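Local coordinates for protein pectate lyase (Bacillus subtilis, PDB 5AMV) that cleaves polygalacturonate by calcium-dependent elimination, producing unsaturated oligogalacturonides during pectin breakdown, at residues Y17-S25 and K148-N156; M64-L73 and N116-D124. All coordinates share one frame; numbering follows the deposited sequence.

Contact 1. Residues Y17-S25 and K148-N156; sequences YSTGTTGGS and KSDNVIIRN
Where the chain turns a corner of the parallel beta-helix into strand 152-155, Asn151 reaches into the N-terminal loop 17-25 and meets Thr22 and Gly23. Its carboxamide oxygen is gripped twice: Thr22 N lies 2.7 Å from Asn151 OD1, in the carbonyl plane and on a lone pair, while Gly23 N comes to the same OD1 from above that plane, at 2.8 Å. The amide nitrogen is used as well, since Asn151 ND2 donates to Thr22 OG1 at 3.1 Å, a bond tilted slightly from the amide plane, and also to Asn128 OD1. With CG anti to the backbone N (chi1 -167°), the amide is carried toward the loop although its CB starts off to one side. Polysaccharide lyase family 1 enzymes are built on this right-handed parallel beta-helix, and Asn151 sits at the corner leading into one of its strands. With an alanine in place of Asn151, the N-H groups of Thr22 and Gly23 would probably lose their shared acceptor and the Thr22 hydroxyl its donor. Beyond the corner Ile153 points at the loop: its CD1 packs 3.6 Å from Gly23 N, and a side chain on Gly23 would run into that methyl, so glycine fits here both for space and for its positive phi. Thr21 CG2 slides past Ile153 in the opposite direction, 3.6 Å from Ile153 CG1, while Thr21 OG1 bonds to Gly15 O. Trp195 of strand 194-197 touches both side chains. At the other end a water bridges Thr19 OG1, Gly20 O and Asp150 OD2.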
loop_
_atom_site.group_PDB
_atom_site.type_symbol
_atom_site.label_atom_id
_atom_site.label_comp_id
_atom_site.label_asym_id
_atom_site.label_seq_id
_atom_site.Cartn_x
_atom_site.Cartn_y
_atom_site.Cartn_z
ATOM N N TYR A 17 5.923 -4.230 -18.955
ATOM C CA TYR A 17 5.084 -4.444 -20.143
ATOM C C TYR A 17 5.049 -3.221 -21.069
ATOM O O TYR A 17 5.151 -2.078 -20.613
ATOM C CB TYR A 17 3.651 -4.843 -19.737
ATOM C CG TYR A 17 2.838 -5.325 -20.927
ATOM C CD1 TYR A 17 2.985 -6.628 -21.407
ATOM C CD2 TYR A 17 1.940 -4.464 -21.561
ATOM C CE1 TYR A 17 2.241 -7.068 -22.513
ATOM C CE2 TYR A 17 1.184 -4.883 -22.652
ATOM C CZ TYR A 17 1.355 -6.180 -23.123
ATOM O OH TYR A 17 0.589 -6.575 -24.207
ATOM N N SER A 18 4.910 -3.470 -22.370
ATOM C CA SER A 18 4.838 -2.408 -23.400
ATOM C C SER A 18 5.946 -1.355 -23.285
ATOM O O SER A 18 7.108 -1.687 -23.452
ATOM C CB SER A 18 3.428 -1.798 -23.535
ATOM O OG SER A 18 2.982 -1.115 -22.361
ATOM N N THR A 19 5.581 -0.098 -23.020
ATOM C CA THR A 19 6.543 1.016 -22.973
ATOM C C THR A 19 7.399 0.952 -21.715
ATOM O O THR A 19 8.353 1.726 -21.577
ATOM C CB THR A 19 5.820 2.388 -23.052
ATOM O OG1 THR A 19 4.748 2.434 -22.105
ATOM C CG2 THR A 19 5.206 2.590 -24.438
ATOM N N GLY A 20 7.046 0.043 -20.799
ATOM C CA GLY A 20 7.825 -0.206 -19.582
ATOM C C GLY A 20 7.902 0.973 -18.618
ATOM O O GLY A 20 7.143 1.952 -18.736
ATOM N N THR A 21 8.805 0.876 -17.637
ATOM C CA THR A 21 8.857 1.905 -16.599
ATOM C C THR A 21 10.230 2.564 -16.521
ATOM O O THR A 21 11.194 1.992 -16.011
ATOM C CB THR A 21 8.404 1.340 -15.235
ATOM O OG1 THR A 21 7.068 0.830 -15.399
ATOM C CG2 THR A 21 8.392 2.442 -14.212
ATOM N N THR A 22 10.306 3.784 -17.066
ATOM C CA THR A 22 11.563 4.502 -17.092
ATOM C C THR A 22 11.511 5.763 -16.221
ATOM O O THR A 22 12.550 6.456 -16.069
ATOM C CB THR A 22 11.897 4.921 -18.568
ATOM O OG1 THR A 22 10.781 5.635 -19.114
ATOM C CG2 THR A 22 12.213 3.642 -19.465
ATOM N N GLY A 23 10.319 6.081 -15.680
ATOM C CA GLY A 23 10.147 7.241 -14.791
ATOM C C GLY A 23 10.747 8.501 -15.402
ATOM O O GLY A 23 10.524 8.785 -16.597
ATOM N N GLY A 24 11.539 9.229 -14.610
ATOM C CA GLY A 24 12.154 10.494 -15.055
ATOM C C GLY A 24 13.600 10.380 -15.520
ATOM O O GLY A 24 14.340 11.382 -15.535
ATOM N N SER A 25 14.014 9.176 -15.922
ATOM C CA SER A 25 15.409 8.908 -16.271
ATOM C C SER A 25 15.948 9.800 -17.391
ATOM O O SER A 25 17.139 10.071 -17.438
ATOM C CB SER A 25 15.626 7.433 -16.618
ATOM O OG SER A 25 14.778 7.046 -17.671
ATOM N N LYS A 148 -1.877 8.686 -10.415
ATOM C CA LYS A 148 -2.942 8.474 -11.410
ATOM C C LYS A 148 -2.356 8.442 -12.809
ATOM O O LYS A 148 -3.059 8.148 -13.777
ATOM C CB LYS A 148 -3.979 9.630 -11.357
ATOM C CG LYS A 148 -4.497 9.897 -9.957
ATOM C CD LYS A 148 -5.670 10.935 -9.917
ATOM C CE LYS A 148 -5.197 12.333 -10.295
ATOM N NZ LYS A 148 -6.351 13.313 -10.385
ATOM N N SER A 149 -1.066 8.717 -12.893
ATOM C CA SER A 149 -0.375 8.944 -14.153
ATOM C C SER A 149 0.386 7.694 -14.613
ATOM O O SER A 149 0.379 6.636 -13.949
ATOM C CB SER A 149 0.612 10.084 -13.920
ATOM O OG SER A 149 1.521 9.709 -12.885
ATOM N N ASP A 150 1.066 7.822 -15.750
ATOM C CA ASP A 150 1.904 6.758 -16.284
ATOM C C ASP A 150 3.373 7.017 -16.058
ATOM O O ASP A 150 3.841 8.149 -16.179
ATOM C CB ASP A 150 1.657 6.604 -17.797
ATOM C CG ASP A 150 2.388 5.393 -18.417
ATOM O OD1 ASP A 150 1.827 4.278 -18.315
ATOM O OD2 ASP A 150 3.475 5.525 -19.038
ATOM N N ASN A 151 4.103 5.944 -15.772
ATOM C CA ASN A 151 5.563 5.914 -15.874
ATOM C C ASN A 151 6.223 6.597 -14.678
ATOM O O ASN A 151 6.769 7.703 -14.761
ATOM C CB ASN A 151 6.061 6.520 -17.198
ATOM C CG ASN A 151 7.522 6.217 -17.446
ATOM O OD1 ASN A 151 8.023 5.170 -17.023
ATOM N ND2 ASN A 151 8.211 7.113 -18.152
ATOM N N VAL A 152 6.173 5.898 -13.548
ATOM C CA VAL A 152 6.607 6.482 -12.287
ATOM C C VAL A 152 7.428 5.488 -11.504
ATOM O O VAL A 152 7.037 4.310 -11.375
ATOM C CB VAL A 152 5.382 6.992 -11.422
ATOM C CG1 VAL A 152 5.843 7.427 -10.020
ATOM C CG2 VAL A 152 4.636 8.165 -12.124
ATOM N N ILE A 153 8.538 5.974 -10.943
ATOM C CA ILE A 153 9.438 5.139 -10.149
ATOM C C ILE A 153 9.557 5.748 -8.745
ATOM O O ILE A 153 9.830 6.923 -8.635
ATOM C CB ILE A 153 10.828 5.041 -10.823
ATOM C CG1 ILE A 153 10.710 4.297 -12.166
ATOM C CG2 ILE A 153 11.832 4.367 -9.905
ATOM C CD1 ILE A 153 12.009 4.333 -12.980
ATOM N N ILE A 154 9.377 4.924 -7.706
ATOM C CA ILE A 154 9.545 5.355 -6.311
ATOM C C ILE A 154 10.482 4.345 -5.628
ATOM O O ILE A 154 10.141 3.162 -5.562
ATOM C CB ILE A 154 8.186 5.340 -5.545
ATOM C CG1 ILE A 154 7.076 6.110 -6.315
ATOM C CG2 ILE A 154 8.397 5.829 -4.095
ATOM C CD1 ILE A 154 7.316 7.594 -6.479
ATOM N N ARG A 155 11.635 4.796 -5.114
ATOM C CA ARG A 155 12.633 3.905 -4.528
ATOM C C ARG A 155 13.335 4.493 -3.305
ATOM O O ARG A 155 13.577 5.699 -3.244
ATOM C CB ARG A 155 13.730 3.492 -5.545
ATOM C CG ARG A 155 13.146 2.912 -6.863
ATOM C CD ARG A 155 14.217 2.573 -7.917
ATOM N NE ARG A 155 15.016 1.422 -7.493
ATOM C CZ ARG A 155 16.144 1.046 -8.090
ATOM N NH1 ARG A 155 16.643 1.747 -9.102
ATOM N NH2 ARG A 155 16.798 -0.016 -7.642
ATOM N N ASN A 156 13.738 3.604 -2.413
ATOM C CA ASN A 156 14.701 3.896 -1.345
ATOM C C ASN A 156 14.212 4.958 -0.357
ATOM O O ASN A 156 15.002 5.790 0.129
ATOM C CB ASN A 156 16.062 4.319 -1.929
ATOM C CG ASN A 156 17.161 4.235 -0.901
ATOM O OD1 ASN A 156 17.250 3.250 -0.165
ATOM N ND2 ASN A 156 18.049 5.240 -0.889
HETATM O O HOH W 1 5.470 3.810 -19.933
#

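Contact 2. Residues M64-L73 and N116-D124; sequences MNVDDNLKPL and NQKARVMVD
Arg120 lays its aliphatic stem across Leu73, with Arg120 CG 3.9 Å from Leu73 CD1, and turns its guanidinium into the loop 64-73. In the conformer described here, one of two modelled, the chain bends at chi2 (-48°) and again at chi3 (-72°), which brings the NE side of the group round to Val66 O. Arg120 NE and Arg120 NH2 both donate to Val66 O, each at 3.0 Å and close to the guanidinium plane. Asp68 OD1 takes the next place along the edge, in a salt bridge 2.8 Å from Arg120 NH2, met on its anti side, with the carboxylate and guanidinium planes 43° apart. A water joins Asp68 OD1 to Arg120 NH1. Further in, Gln117 NE2 donates to Asn65 OD1 at 3.1 Å, an oxygen that also bonds Tyr78 OH, and Val121 CG1 presses against the Asn65 amide. Met64, bent at chi2 and chi3, brings CE against the strand that follows the helix, 3.8 Å from Val123 CG1. The loop thus lies against the last turn of helix 105-121 where it runs into strand 122-124, with helix 75-78 covering Arg120 through Tyr78 and helix 38-45 meeting Met64 and Val123.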
loop_
_atom_site.group_PDB
_atom_site.type_symbol
_atom_site.label_atom_id
_atom_site.label_comp_id
_atom_site.label_asym_id
_atom_site.label_seq_id
_atom_site.Cartn_x
_atom_site.Cartn_y
_atom_site.Cartn_z
ATOM N N MET A 64 4.797 15.761 6.071
ATOM C CA MET A 64 3.751 16.338 5.232
ATOM C C MET A 64 2.670 17.060 6.015
ATOM O O MET A 64 1.901 17.828 5.436
ATOM C CB MET A 64 3.152 15.263 4.314
ATOM C CG MET A 64 4.192 14.727 3.298
ATOM S SD MET A 64 4.731 15.991 2.114
ATOM C CE MET A 64 3.264 16.168 1.075
ATOM N N ASN A 65 2.591 16.793 7.320
ATOM C CA ASN A 65 1.605 17.536 8.167
ATOM C C ASN A 65 2.229 18.850 8.639
ATOM O O ASN A 65 2.476 19.047 9.821
ATOM C CB ASN A 65 1.197 16.668 9.344
ATOM C CG ASN A 65 0.158 15.624 8.932
ATOM O OD1 ASN A 65 -0.981 15.980 8.621
ATOM N ND2 ASN A 65 0.541 14.331 8.956
ATOM N N VAL A 66 2.460 19.744 7.682
ATOM C CA VAL A 66 3.070 21.066 7.978
ATOM C C VAL A 66 2.413 22.131 7.147
ATOM O O VAL A 66 1.828 21.855 6.059
ATOM C CB VAL A 66 4.601 21.080 7.757
ATOM C CG1 VAL A 66 5.324 20.118 8.724
ATOM C CG2 VAL A 66 4.951 20.730 6.348
ATOM N N ASP A 67 2.501 23.366 7.641
ATOM C CA ASP A 67 1.917 24.474 6.899
ATOM C C ASP A 67 2.900 25.103 5.883
ATOM O O ASP A 67 3.970 24.552 5.595
ATOM C CB ASP A 67 1.300 25.484 7.884
ATOM C CG ASP A 67 2.343 26.237 8.716
ATOM O OD1 ASP A 67 3.547 26.280 8.372
ATOM O OD2 ASP A 67 1.932 26.789 9.772
ATOM N N ASP A 68 2.501 26.215 5.292
ATOM C CA ASP A 68 3.342 26.837 4.258
ATOM C C ASP A 68 4.664 27.333 4.802
ATOM O O ASP A 68 5.597 27.557 4.046
ATOM C CB ASP A 68 2.571 27.965 3.541
ATOM C CG ASP A 68 1.531 27.426 2.592
ATOM O OD1 ASP A 68 1.406 26.184 2.460
ATOM O OD2 ASP A 68 0.852 28.255 1.955
ATOM N N ASN A 69 4.754 27.502 6.118
ATOM C CA ASN A 69 6.014 27.873 6.746
ATOM C C ASN A 69 6.730 26.691 7.377
ATOM O O ASN A 69 7.619 26.866 8.221
ATOM C CB ASN A 69 5.727 28.936 7.823
ATOM C CG ASN A 69 5.126 30.203 7.230
ATOM O OD1 ASN A 69 4.132 30.748 7.734
ATOM N ND2 ASN A 69 5.703 30.656 6.133
ATOM N N LEU A 70 6.292 25.471 7.021
ATOM C CA LEU A 70 6.879 24.228 7.528
ATOM C C LEU A 70 6.661 24.002 9.024
ATOM O O LEU A 70 7.370 23.222 9.623
ATOM C CB LEU A 70 8.376 24.112 7.165
ATOM C CG LEU A 70 8.679 24.338 5.670
ATOM C CD1 LEU A 70 10.166 24.189 5.489
ATOM C CD2 LEU A 70 7.919 23.265 4.890
ATOM N N LYS A 71 5.666 24.671 9.602
ATOM C CA LYS A 71 5.301 24.499 11.010
ATOM C C LYS A 71 4.368 23.300 11.141
ATOM O O LYS A 71 3.423 23.211 10.379
ATOM C CB LYS A 71 4.552 25.750 11.513
ATOM C CG LYS A 71 5.371 27.034 11.538
ATOM C CD LYS A 71 6.501 26.929 12.555
ATOM C CE LYS A 71 6.030 27.296 13.957
ATOM N NZ LYS A 71 7.111 27.132 14.981
ATOM N N PRO A 72 4.605 22.410 12.131
ATOM C CA PRO A 72 3.688 21.277 12.338
ATOM C C PRO A 72 2.215 21.654 12.479
ATOM O O PRO A 72 1.852 22.699 13.060
ATOM C CB PRO A 72 4.150 20.677 13.661
ATOM C CG PRO A 72 5.574 21.159 13.835
ATOM C CD PRO A 72 5.802 22.346 13.004
ATOM N N LEU A 73 1.356 20.787 11.920
ATOM C CA LEU A 73 -0.095 20.912 12.033
ATOM C C LEU A 73 -0.556 19.638 12.715
ATOM O O LEU A 73 -0.163 18.522 12.287
ATOM C CB LEU A 73 -0.752 20.951 10.638
ATOM C CG LEU A 73 -0.354 22.187 9.832
ATOM C CD1 LEU A 73 -0.799 22.080 8.411
ATOM C CD2 LEU A 73 -0.953 23.495 10.429
ATOM N N ASN A 116 -9.366 19.291 4.940
ATOM C CA ASN A 116 -8.273 20.204 5.340
ATOM C C ASN A 116 -6.942 19.425 5.469
ATOM O O ASN A 116 -5.897 19.874 5.034
ATOM C CB ASN A 116 -8.633 20.813 6.691
ATOM C CG ASN A 116 -9.809 21.781 6.605
ATOM O OD1 ASN A 116 -10.111 22.319 5.534
ATOM N ND2 ASN A 116 -10.431 22.053 7.739
ATOM N N GLN A 117 -7.007 18.253 6.095
ATOM C CA GLN A 117 -5.781 17.447 6.219
ATOM C C GLN A 117 -5.319 16.889 4.879
ATOM O O GLN A 117 -4.119 16.895 4.587
ATOM C CB GLN A 117 -5.928 16.321 7.238
ATOM C CG GLN A 117 -4.631 15.486 7.357
ATOM C CD GLN A 117 -4.649 14.476 8.512
ATOM O OE1 GLN A 117 -5.708 13.988 8.927
ATOM N NE2 GLN A 117 -3.466 14.192 9.048
ATOM N N LYS A 118 -6.267 16.360 4.103
ATOM C CA LYS A 118 -5.942 15.829 2.745
ATOM C C LYS A 118 -5.173 16.854 1.892
ATOM O O LYS A 118 -4.249 16.497 1.148
ATOM C CB LYS A 118 -7.242 15.382 2.064
ATOM C CG LYS A 118 -7.074 14.838 0.628
ATOM C CD LYS A 118 -8.448 14.503 0.011
ATOM C CE LYS A 118 -8.285 14.002 -1.417
ATOM N NZ LYS A 118 -8.304 15.143 -2.399
ATOM N N ALA A 119 -5.564 18.125 2.002
ATOM C CA ALA A 119 -4.922 19.167 1.218
ATOM C C ALA A 119 -3.455 19.318 1.556
ATOM O O ALA A 119 -2.688 19.762 0.694
ATOM C CB ALA A 119 -5.660 20.492 1.370
ATOM N N ARG A 120 -3.057 18.915 2.769
ATOM C CA ARG A 120 -1.638 18.944 3.147
ATOM C C ARG A 120 -0.924 17.629 2.848
ATOM O O ARG A 120 0.203 17.609 2.379
ATOM C CB ARG A 120 -1.468 19.277 4.633
ATOM C CG ARG A 120 -2.199 20.550 5.063
ATOM C CD ARG A 120 -1.895 21.673 4.067
ATOM N NE ARG A 120 -0.525 22.162 4.182
ATOM C CZ ARG A 120 -0.056 23.196 3.487
ATOM N NH1 ARG A 120 -0.848 23.820 2.634
ATOM N NH2 ARG A 120 1.191 23.613 3.656
ATOM N N VAL A 121 -1.583 16.513 3.145
ATOM C CA VAL A 121 -0.819 15.261 3.141
ATOM C C VAL A 121 -0.798 14.482 1.839
ATOM O O VAL A 121 0.125 13.677 1.637
ATOM C CB VAL A 121 -1.304 14.288 4.240
ATOM C CG1 VAL A 121 -1.191 14.922 5.642
ATOM C CG2 VAL A 121 -2.731 13.780 3.974
ATOM N N MET A 122 -1.796 14.699 0.976
ATOM C CA MET A 122 -1.880 13.965 -0.270
ATOM C C MET A 122 -1.279 14.794 -1.408
ATOM O O MET A 122 -1.632 15.936 -1.574
ATOM C CB MET A 122 -3.326 13.576 -0.572
ATOM C CG MET A 122 -3.410 12.381 -1.522
ATOM S SD MET A 122 -5.105 11.830 -1.720
ATOM C CE MET A 122 -5.578 11.391 -0.080
ATOM N N VAL A 123 -0.362 14.191 -2.174
ATOM C CA VAL A 123 0.174 14.859 -3.383
ATOM C C VAL A 123 0.118 13.897 -4.555
ATOM O O VAL A 123 0.373 12.673 -4.372
ATOM C CB VAL A 123 1.625 15.395 -3.205
ATOM C CG1 VAL A 123 1.596 16.602 -2.277
ATOM C CG2 VAL A 123 2.599 14.242 -2.701
ATOM N N ASP A 124 -0.178 14.430 -5.740
ATOM C CA ASP A 124 -0.194 13.629 -6.969
ATOM C C ASP A 124 1.162 13.610 -7.615
ATOM O O ASP A 124 1.843 14.646 -7.745
ATOM C CB ASP A 124 -1.228 14.124 -7.977
ATOM C CG ASP A 124 -2.686 13.989 -7.468
ATOM O OD1 ASP A 124 -3.012 13.209 -6.528
ATOM O OD2 ASP A 124 -3.548 14.696 -8.015
HETATM O O HOH W 2 -0.420 25.819 0.580
#

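From the N terminus, loop 17-25 is met when the chain reaches 148-156, so contact 1 closes a loop of more than 120 residues. Contact 2 lies within that span: residues 64-73 leave strand 61-63, several helices follow, and the end of helix 105-121 returns to the loop 43 residues on. Strand 122-124 then pairs with strand 144-147, which leads into 148-156. The centres of the two contacts lie about 26 Å apart, yet Lys148 CE packs 3.7 Å from Asp124 OD2; the ion pair of Lys148 NZ with Asp124 is long and weak, its salt bridge being with Glu48. Contact 1 ties the N-terminal loop to the beta-helix, contact 2 the loop after strand 61-63 to the end of helix 105-121.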